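Local structure of 2-aminomuconate 6-semialdehyde dehydrogenase (Burkholderia cenocepacia, 4U3W) at residues L154-T159 / L497-V502; K90-I95 / R124-F129; R428-A433 / K453-G458. The protein probably catalyses the NAD(P)-dependent oxidation of 2-aminomuconate 6-semialdehyde to 2-aminomuconate, as a tetrameric member of the aldehyde dehydrogenase family. All blocks are in the same frame, centred on the assembly; numbering follows the deposited sequence.

How the interactions relate
The three contacts illustrate three kinds of joint in one aldehyde dehydrogenase subunit: strand pairing, helix packing and a helix end held to a loop. Along the chain, interaction 2 closes first, joining helices 81-96 and 114-138; interaction 1 then opens, and interaction 3 falls within the span between its two strands. None touches another: the centres of interactions 1 and 2 are about 34 Å apart, those of 2 and 3 about 35 Å, and those of 1 and 3 about 39 Å. Interaction 2 is internal to the subunit, whereas interactions 1 and 3 both meet the second subunit. There T457 of one copy bonds T498 of the other, and N499-V502 pair with a strand, probably 459-462.

Interaction 1: residues L154-T159 / L497-V502; sequences LINYVT and LTNVCV
The carbonyl oxygen I155 O receives V502 N at 2.8 Å in a nearly straight bond (171° at the hydrogen), and the CA-H group of C501 adds a softer contact to the same oxygen. The bond belongs to an antiparallel ladder in which I155/V502, Y157/V500 and T159/T498 are hydrogen-bonded pairs, while N156/C501 and V158/N499 are the non-hydrogen-bonded pairs between them. On the face carrying Y157, the ring leans over its cross-strand neighbour: with CG lodged between the backbone N and the carbonyl carbon (chi1 53°), it reaches across to a CH-pi contact in which V500 CB lies over one face, 3.7 Å above the plane of the Y157 ring and toward the rim. V500 CG1 follows the ring outward and comes within 3.4 Å of Y157 OH, whose polar partner is H449 of the second subunit. Beside them I155 and V502 run side by side, with I155 CG1 3.8 Å from V502 CB. On the face carrying N156 and N499 an amide pair forms. There N499 ND2 donates to N156 OD1 over 3.2 Å; the two amide planes are inclined by only 12°, with the donor somewhat out of the N156 carbonyl plane. Both ends of the N156 amide are engaged, since its ND2 bonds T146 OG1 and F144 O, which should hold its rotation. N499 OD1, by contrast, is buried without a partner in the model, 3.5 Å from N156 CB. These paired strands, reaching out to other subunits, are consistent with the oligomerisation domain of aldehyde dehydrogenases. Strand 141-147 pairs with 153-169 within the chain; the second subunit continues the sheet by a parallel ladder along N499-V502 and accepts T498 OG1 at T457 O, while Y143 of the third subunit stacks on the Y157 ring.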
loop_
_atom_site.group_PDB
_atom_site.type_symbol
_atom_site.label_atom_id
_atom_site.label_comp_id
_atom_site.label_asym_id
_atom_site.label_seq_id
_atom_site.Cartn_x
_atom_site.Cartn_y
_atom_site.Cartn_z
ATOM N N LEU A 154 0.966 -12.623 18.201
ATOM C CA LEU A 154 0.782 -11.226 18.557
ATOM C C LEU A 154 0.214 -10.535 17.356
ATOM O O LEU A 154 0.429 -10.970 16.225
ATOM C CB LEU A 154 2.097 -10.570 18.997
ATOM C CG LEU A 154 2.893 -11.338 20.056
ATOM C CD1 LEU A 154 3.988 -12.240 19.454
ATOM C CD2 LEU A 154 3.425 -10.336 21.073
ATOM N N ILE A 155 -0.525 -9.465 17.587
ATOM C CA ILE A 155 -0.926 -8.618 16.496
ATOM C C ILE A 155 -0.210 -7.270 16.642
ATOM O O ILE A 155 0.056 -6.810 17.777
ATOM C CB ILE A 155 -2.467 -8.430 16.448
ATOM C CG1 ILE A 155 -3.000 -7.829 17.748
ATOM C CG2 ILE A 155 -3.156 -9.801 16.182
ATOM C CD1 ILE A 155 -4.502 -7.529 17.711
ATOM N N ASN A 156 0.122 -6.656 15.512
ATOM C CA ASN A 156 0.747 -5.343 15.471
ATOM C C ASN A 156 -0.102 -4.409 14.660
ATOM O O ASN A 156 -0.553 -4.784 13.571
ATOM C CB ASN A 156 2.137 -5.375 14.806
ATOM C CG ASN A 156 3.092 -6.365 15.442
ATOM O OD1 ASN A 156 3.965 -5.983 16.269
ATOM N ND2 ASN A 156 2.980 -7.643 15.038
ATOM N N TYR A 157 -0.344 -3.199 15.143
ATOM C CA TYR A 157 -0.839 -2.220 14.205
ATOM C C TYR A 157 -0.168 -0.853 14.411
ATOM O O TYR A 157 0.257 -0.501 15.544
ATOM C CB TYR A 157 -2.359 -2.107 14.300
ATOM C CG TYR A 157 -2.817 -1.852 15.728
ATOM C CD1 TYR A 157 -3.146 -2.907 16.579
ATOM C CD2 TYR A 157 -2.959 -0.567 16.184
ATOM C CE1 TYR A 157 -3.547 -2.653 17.937
ATOM C CE2 TYR A 157 -3.397 -0.289 17.543
ATOM C CZ TYR A 157 -3.698 -1.347 18.387
ATOM O OH TYR A 157 -4.126 -1.038 19.686
ATOM N N VAL A 158 -0.060 -0.098 13.316
ATOM C CA VAL A 158 0.692 1.138 13.364
ATOM C C VAL A 158 -0.209 2.353 13.465
ATOM O O VAL A 158 -1.014 2.580 12.581
ATOM C CB VAL A 158 1.601 1.284 12.131
ATOM C CG1 VAL A 158 2.390 2.617 12.251
ATOM C CG2 VAL A 158 2.540 0.097 12.092
ATOM N N THR A 159 -0.125 3.085 14.588
ATOM C CA THR A 159 -0.936 4.279 14.810
ATOM C C THR A 159 -0.099 5.538 14.545
ATOM O O THR A 159 1.130 5.483 14.520
ATOM C CB THR A 159 -1.481 4.360 16.247
ATOM O OG1 THR A 159 -0.396 4.606 17.169
ATOM C CG2 THR A 159 -2.201 3.058 16.623
ATOM N N LEU A 497 4.845 7.801 14.481
ATOM C CA LEU A 497 4.351 6.430 14.272
ATOM C C LEU A 497 4.548 5.654 15.561
ATOM O O LEU A 497 5.648 5.693 16.128
ATOM C CB LEU A 497 5.112 5.715 13.170
ATOM C CG LEU A 497 4.640 5.979 11.754
ATOM C CD1 LEU A 497 4.654 7.483 11.463
ATOM C CD2 LEU A 497 5.481 5.163 10.742
ATOM N N THR A 498 3.521 4.928 15.984
ATOM C CA THR A 498 3.684 3.997 17.086
ATOM C C THR A 498 3.244 2.617 16.625
ATOM O O THR A 498 2.155 2.478 16.083
ATOM C CB THR A 498 2.860 4.399 18.343
ATOM O OG1 THR A 498 3.279 5.685 18.802
ATOM C CG2 THR A 498 3.045 3.314 19.532
ATOM N N ASN A 499 4.115 1.639 16.778
ATOM C CA ASN A 499 3.729 0.251 16.575
ATOM C C ASN A 499 3.190 -0.310 17.912
ATOM O O ASN A 499 3.911 -0.290 18.917
ATOM C CB ASN A 499 4.912 -0.568 16.060
ATOM C CG ASN A 499 4.508 -1.996 15.676
ATOM O OD1 ASN A 499 3.662 -2.202 14.801
ATOM N ND2 ASN A 499 5.095 -2.981 16.342
ATOM N N VAL A 500 1.917 -0.692 17.931
ATOM C CA VAL A 500 1.281 -1.291 19.094
ATOM C C VAL A 500 1.239 -2.813 18.875
ATOM O O VAL A 500 0.653 -3.285 17.875
ATOM C CB VAL A 500 -0.131 -0.755 19.347
ATOM C CG1 VAL A 500 -0.846 -1.539 20.487
ATOM C CG2 VAL A 500 -0.130 0.761 19.558
ATOM N N CYS A 501 1.897 -3.546 19.778
ATOM C CA CYS A 501 2.113 -4.968 19.662
ATOM C C CYS A 501 1.425 -5.696 20.814
ATOM O O CYS A 501 1.849 -5.572 21.953
ATOM C CB CYS A 501 3.626 -5.279 19.652
ATOM S SG CYS A 501 4.045 -7.019 19.413
ATOM N N VAL A 502 0.376 -6.470 20.502
ATOM C CA VAL A 502 -0.502 -7.048 21.497
ATOM C C VAL A 502 -0.443 -8.583 21.478
ATOM O O VAL A 502 -0.748 -9.211 20.448
ATOM C CB VAL A 502 -2.007 -6.631 21.269
ATOM C CG1 VAL A 502 -2.889 -7.267 22.317
ATOM C CG2 VAL A 502 -2.189 -5.084 21.222
#

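Interaction 2: residues K90-I95 / R124-F129; sequences KIADGI and RGIANF
I95 and I126 make the closest approach between these two helices, with I95 CG2 3.6 Å from I126 CG1 as the side chains lie antiparallel alongside one another. A second close fit lies one turn along. I91 CG2 stands 3.8 Å above the plane of the F129 ring and almost over its centre, a CH-pi contact only 11° off the ring normal. The methyl can reach this spot because the CG2 branch of I91 lies anti to the backbone N, while CG1 occupies the place beside it. I95 CD1 meets the same ring obliquely, 3.9 Å from F129 CE2, its side chain running roughly perpendicular to that of F129. Small A92 faces the gap between F129 and I126: A92 CB rests 4.0 Å from F129 CB and touches I126 CG2 as well. The CA atoms of A92 and I126 are 5.3 Å apart, consistent with the small size of the alanine. The short helical segments run antiparallel at 164° with their axes 8.7 Å apart, and the side chains that meet across them are all apolar. The outer side is a different matter. D93, on the exposed side, has its CB directed away from 124-129, yet its OD1 forms a salt bridge with R130, the residue after that segment, linking the helices at their solvent margin. Inward, the contact is enclosed by other helices: I91 and I95 pack on M212 and L208 of helix 203-214, F129 lies against T180 and A184 of helix 175-188, and F102 and F99 of helix 99-110 cover I95 and I126, respectively.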
loop_
_atom_site.group_PDB
_atom_site.type_symbol
_atom_site.label_atom_id
_atom_site.label_comp_id
_atom_site.label_asym_id
_atom_site.label_seq_id
_atom_site.Cartn_x
_atom_site.Cartn_y
_atom_site.Cartn_z
ATOM N N LYS A 90 -12.921 24.500 5.959
ATOM C CA LYS A 90 -13.414 25.820 6.403
ATOM C C LYS A 90 -12.381 26.903 6.140
ATOM O O LYS A 90 -12.717 28.035 5.772
ATOM C CB LYS A 90 -13.729 25.818 7.903
ATOM C CG LYS A 90 -15.138 25.301 8.261
ATOM C CD LYS A 90 -15.364 25.373 9.786
ATOM C CE LYS A 90 -16.046 24.111 10.327
ATOM N NZ LYS A 90 -17.536 24.026 10.172
ATOM N N ILE A 91 -11.117 26.561 6.385
ATOM C CA ILE A 91 -10.023 27.528 6.162
ATOM C C ILE A 91 -9.934 27.828 4.673
ATOM O O ILE A 91 -9.883 28.974 4.258
ATOM C CB ILE A 91 -8.677 26.978 6.706
ATOM C CG1 ILE A 91 -8.731 26.898 8.245
ATOM C CG2 ILE A 91 -7.502 27.880 6.278
ATOM C CD1 ILE A 91 -7.686 25.940 8.877
ATOM N N ALA A 92 -9.974 26.771 3.863
ATOM C CA ALA A 92 -9.959 26.957 2.415
ATOM C C ALA A 92 -11.090 27.866 1.952
ATOM O O ALA A 92 -10.869 28.801 1.172
ATOM C CB ALA A 92 -10.035 25.586 1.724
ATOM N N ASP A 93 -12.299 27.637 2.471
ATOM C CA ASP A 93 -13.443 28.494 2.135
ATOM C C ASP A 93 -13.214 29.951 2.532
ATOM O O ASP A 93 -13.626 30.879 1.822
ATOM C CB ASP A 93 -14.724 27.972 2.829
ATOM C CG ASP A 93 -15.223 26.653 2.243
ATOM O OD1 ASP A 93 -14.734 26.244 1.175
ATOM O OD2 ASP A 93 -16.076 25.997 2.874
ATOM N N GLY A 94 -12.600 30.165 3.701
ATOM C CA GLY A 94 -12.353 31.517 4.205
ATOM C C GLY A 94 -11.371 32.315 3.356
ATOM O O GLY A 94 -11.495 33.548 3.230
ATOM N N ILE A 95 -10.393 31.627 2.783
ATOM C CA ILE A 95 -9.435 32.272 1.875
ATOM C C ILE A 95 -10.170 32.635 0.567
ATOM O O ILE A 95 -10.079 33.759 0.068
ATOM C CB ILE A 95 -8.243 31.341 1.561
ATOM C CG1 ILE A 95 -7.456 30.968 2.841
ATOM C CG2 ILE A 95 -7.276 32.028 0.617
ATOM C CD1 ILE A 95 -6.442 29.783 2.594
ATOM N N ARG A 124 -3.445 27.814 -5.728
ATOM C CA ARG A 124 -2.784 26.617 -5.230
ATOM C C ARG A 124 -2.663 26.639 -3.716
ATOM O O ARG A 124 -2.680 25.590 -3.065
ATOM C CB ARG A 124 -1.407 26.456 -5.873
ATOM N N GLY A 125 -2.557 27.837 -3.156
ATOM C CA GLY A 125 -2.598 28.025 -1.711
ATOM C C GLY A 125 -3.873 27.407 -1.132
ATOM O O GLY A 125 -3.826 26.707 -0.100
ATOM N N ILE A 126 -5.011 27.662 -1.790
ATOM C CA ILE A 126 -6.295 27.113 -1.356
ATOM C C ILE A 126 -6.299 25.615 -1.547
ATOM O O ILE A 126 -6.721 24.864 -0.643
ATOM C CB ILE A 126 -7.461 27.799 -2.121
ATOM C CG1 ILE A 126 -7.489 29.258 -1.691
ATOM C CG2 ILE A 126 -8.831 27.053 -1.901
ATOM C CD1 ILE A 126 -8.259 30.209 -2.546
ATOM N N ALA A 127 -5.787 25.158 -2.699
ATOM C CA ALA A 127 -5.793 23.723 -3.020
ATOM C C ALA A 127 -4.982 22.849 -2.035
ATOM O O ALA A 127 -5.312 21.648 -1.825
ATOM C CB ALA A 127 -5.277 23.514 -4.486
ATOM N N ASN A 128 -3.924 23.421 -1.446
ATOM C CA ASN A 128 -3.134 22.715 -0.427
ATOM C C ASN A 128 -4.012 22.297 0.737
ATOM O O ASN A 128 -3.910 21.153 1.199
ATOM C CB ASN A 128 -1.989 23.571 0.116
ATOM C CG ASN A 128 -0.794 23.622 -0.835
ATOM O OD1 ASN A 128 -0.575 22.694 -1.615
ATOM N ND2 ASN A 128 -0.037 24.741 -0.806
ATOM N N PHE A 129 -4.879 23.214 1.192
ATOM C CA PHE A 129 -5.768 22.873 2.318
ATOM C C PHE A 129 -6.765 21.753 1.912
ATOM O O PHE A 129 -6.933 20.790 2.675
ATOM C CB PHE A 129 -6.503 24.111 2.832
ATOM C CG PHE A 129 -5.631 24.979 3.724
ATOM C CD1 PHE A 129 -5.392 24.627 5.043
ATOM C CD2 PHE A 129 -5.016 26.112 3.213
ATOM C CE1 PHE A 129 -4.551 25.417 5.844
ATOM C CE2 PHE A 129 -4.191 26.910 4.048
ATOM C CZ PHE A 129 -3.972 26.537 5.340
#

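Interaction 3: residues R428-A433 / K453-G458; sequences RVNDSA and KQIETG
The side-chain amide of N430 and the carboxylate of E456 are stacked, their planes only 9° apart although the two side chains run nearly perpendicular to each other. E456 OE1 lies 3.4 Å from N430 CB, and the carboxylate carbon sits over the amide rather than beside it. E456 reaches this place with CG beside its backbone N (chi1 -67°) and the chain extended beyond. While one face of the N430 amide meets the E456 carboxylate, the amide uses both polar atoms on the backbone of the loop. N430 OD1 accepts E456 N at 2.9 Å in a straight bond (170° at the hydrogen), with the donor well above the carbonyl plane instead of on a lone pair. N430 ND2 gives a hydrogen to Q454 O over 3.0 Å, and that acceptor lies near the plane of the amide. Two bonds from one side chain thus span I455 and fix the rotation of the amide. On the inner side, V429 CG1 meets I455 CG2 at 3.8 Å, and this apolar contact lies beside the polar one. N430 is the last residue of helix 422-430, so the contact joins that helix end to the loop between helix 445-452 and strand 459-462. Around it, K478 makes a salt bridge with E456 OE1, R311 of strand 309-315 binds the carbonyl oxygens of R428 and V429, and V429 packs on A278 and V280 of strand 277-281; G458 continues the loop by backbone hydrogen bonds to the second subunit.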
loop_
_atom_site.group_PDB
_atom_site.type_symbol
_atom_site.label_atom_id
_atom_site.label_comp_id
_atom_site.label_asym_id
_atom_site.label_seq_id
_atom_site.Cartn_x
_atom_site.Cartn_y
_atom_site.Cartn_z
ATOM N N ARG A 428 27.187 15.506 -16.879
ATOM C CA ARG A 428 27.266 16.965 -16.634
ATOM C C ARG A 428 26.108 17.458 -15.724
ATOM O O ARG A 428 26.281 18.302 -14.831
ATOM C CB ARG A 428 27.267 17.700 -17.976
ATOM C CG ARG A 428 28.503 17.313 -18.787
ATOM C CD ARG A 428 28.582 17.975 -20.142
ATOM N NE ARG A 428 28.801 19.428 -20.086
ATOM C CZ ARG A 428 28.712 20.203 -21.171
ATOM N NH1 ARG A 428 28.409 19.650 -22.339
ATOM N NH2 ARG A 428 28.903 21.510 -21.099
ATOM N N VAL A 429 24.931 16.905 -15.944
ATOM C CA VAL A 429 23.805 17.229 -15.083
ATOM C C VAL A 429 24.136 16.822 -13.641
ATOM O O VAL A 429 23.961 17.624 -12.735
ATOM C CB VAL A 429 22.493 16.523 -15.563
ATOM C CG1 VAL A 429 21.389 16.596 -14.450
ATOM C CG2 VAL A 429 21.981 17.141 -16.866
ATOM N N ASN A 430 24.673 15.612 -13.437
ATOM C CA ASN A 430 24.912 15.106 -12.066
ATOM C C ASN A 430 26.149 15.675 -11.373
ATOM O O ASN A 430 26.289 15.575 -10.133
ATOM C CB ASN A 430 24.989 13.579 -12.080
ATOM C CG ASN A 430 23.629 12.951 -12.316
ATOM O OD1 ASN A 430 22.609 13.601 -12.094
ATOM N ND2 ASN A 430 23.604 11.698 -12.781
ATOM N N ASP A 431 27.000 16.326 -12.155
ATOM C CA ASP A 431 28.152 17.025 -11.584
ATOM C C ASP A 431 27.731 18.329 -10.851
ATOM O O ASP A 431 27.843 19.462 -11.375
ATOM C CB ASP A 431 29.173 17.301 -12.689
ATOM C CG ASP A 431 30.333 18.137 -12.195
ATOM O OD1 ASP A 431 30.669 18.037 -10.980
ATOM O OD2 ASP A 431 30.906 18.876 -13.037
ATOM N N SER A 432 27.254 18.144 -9.618
ATOM C CA SER A 432 26.668 19.203 -8.814
ATOM C C SER A 432 26.587 18.718 -7.341
ATOM O O SER A 432 26.345 17.530 -7.071
ATOM C CB SER A 432 25.276 19.607 -9.336
ATOM O OG SER A 432 24.670 20.619 -8.529
ATOM N N ALA A 433 26.845 19.638 -6.413
ATOM C CA ALA A 433 26.659 19.370 -4.988
ATOM C C ALA A 433 25.164 19.504 -4.616
ATOM O O ALA A 433 24.753 19.122 -3.500
ATOM C CB ALA A 433 27.533 20.313 -4.134
ATOM N N LYS A 453 15.971 8.174 -15.234
ATOM C CA LYS A 453 16.261 7.276 -14.105
ATOM C C LYS A 453 17.694 7.441 -13.565
ATOM O O LYS A 453 17.988 7.044 -12.439
ATOM C CB LYS A 453 16.038 5.793 -14.533
ATOM N N GLN A 454 18.571 8.047 -14.366
ATOM C CA GLN A 454 19.962 8.260 -13.981
ATOM C C GLN A 454 20.185 9.605 -13.306
ATOM O O GLN A 454 21.252 9.833 -12.736
ATOM C CB GLN A 454 20.874 8.179 -15.224
ATOM C CG GLN A 454 20.788 6.857 -15.973
ATOM C CD GLN A 454 21.680 6.853 -17.198
ATOM O OE1 GLN A 454 22.925 6.859 -17.088
ATOM N NE2 GLN A 454 21.057 6.865 -18.377
ATOM N N ILE A 455 19.204 10.503 -13.372
ATOM C CA ILE A 455 19.433 11.869 -12.880
ATOM C C ILE A 455 19.342 11.890 -11.336
ATOM O O ILE A 455 18.356 11.414 -10.730
ATOM C CB ILE A 455 18.430 12.900 -13.468
ATOM C CG1 ILE A 455 18.472 12.928 -15.002
ATOM C CG2 ILE A 455 18.702 14.320 -12.954
ATOM C CD1 ILE A 455 19.811 13.077 -15.532
ATOM N N GLU A 456 20.355 12.471 -10.700
ATOM C CA GLU A 456 20.441 12.429 -9.231
ATOM C C GLU A 456 19.727 13.609 -8.610
ATOM O O GLU A 456 20.356 14.498 -8.023
ATOM C CB GLU A 456 21.918 12.395 -8.815
ATOM C CG GLU A 456 22.595 11.082 -9.222
ATOM C CD GLU A 456 24.130 11.139 -9.157
ATOM O OE1 GLU A 456 24.709 12.235 -8.921
ATOM O OE2 GLU A 456 24.746 10.078 -9.359
ATOM N N THR A 457 18.410 13.661 -8.769
ATOM C CA THR A 457 17.600 14.767 -8.240
ATOM C C THR A 457 16.358 14.184 -7.555
ATOM O O THR A 457 16.070 12.985 -7.688
ATOM C CB THR A 457 17.121 15.733 -9.318
ATOM O OG1 THR A 457 16.422 14.959 -10.315
ATOM C CG2 THR A 457 18.271 16.478 -9.969
ATOM N N GLY A 458 15.597 15.033 -6.888
ATOM C CA GLY A 458 14.396 14.580 -6.185
ATOM C C GLY A 458 13.248 14.447 -7.163
ATOM O O GLY A 458 12.338 13.631 -6.935
#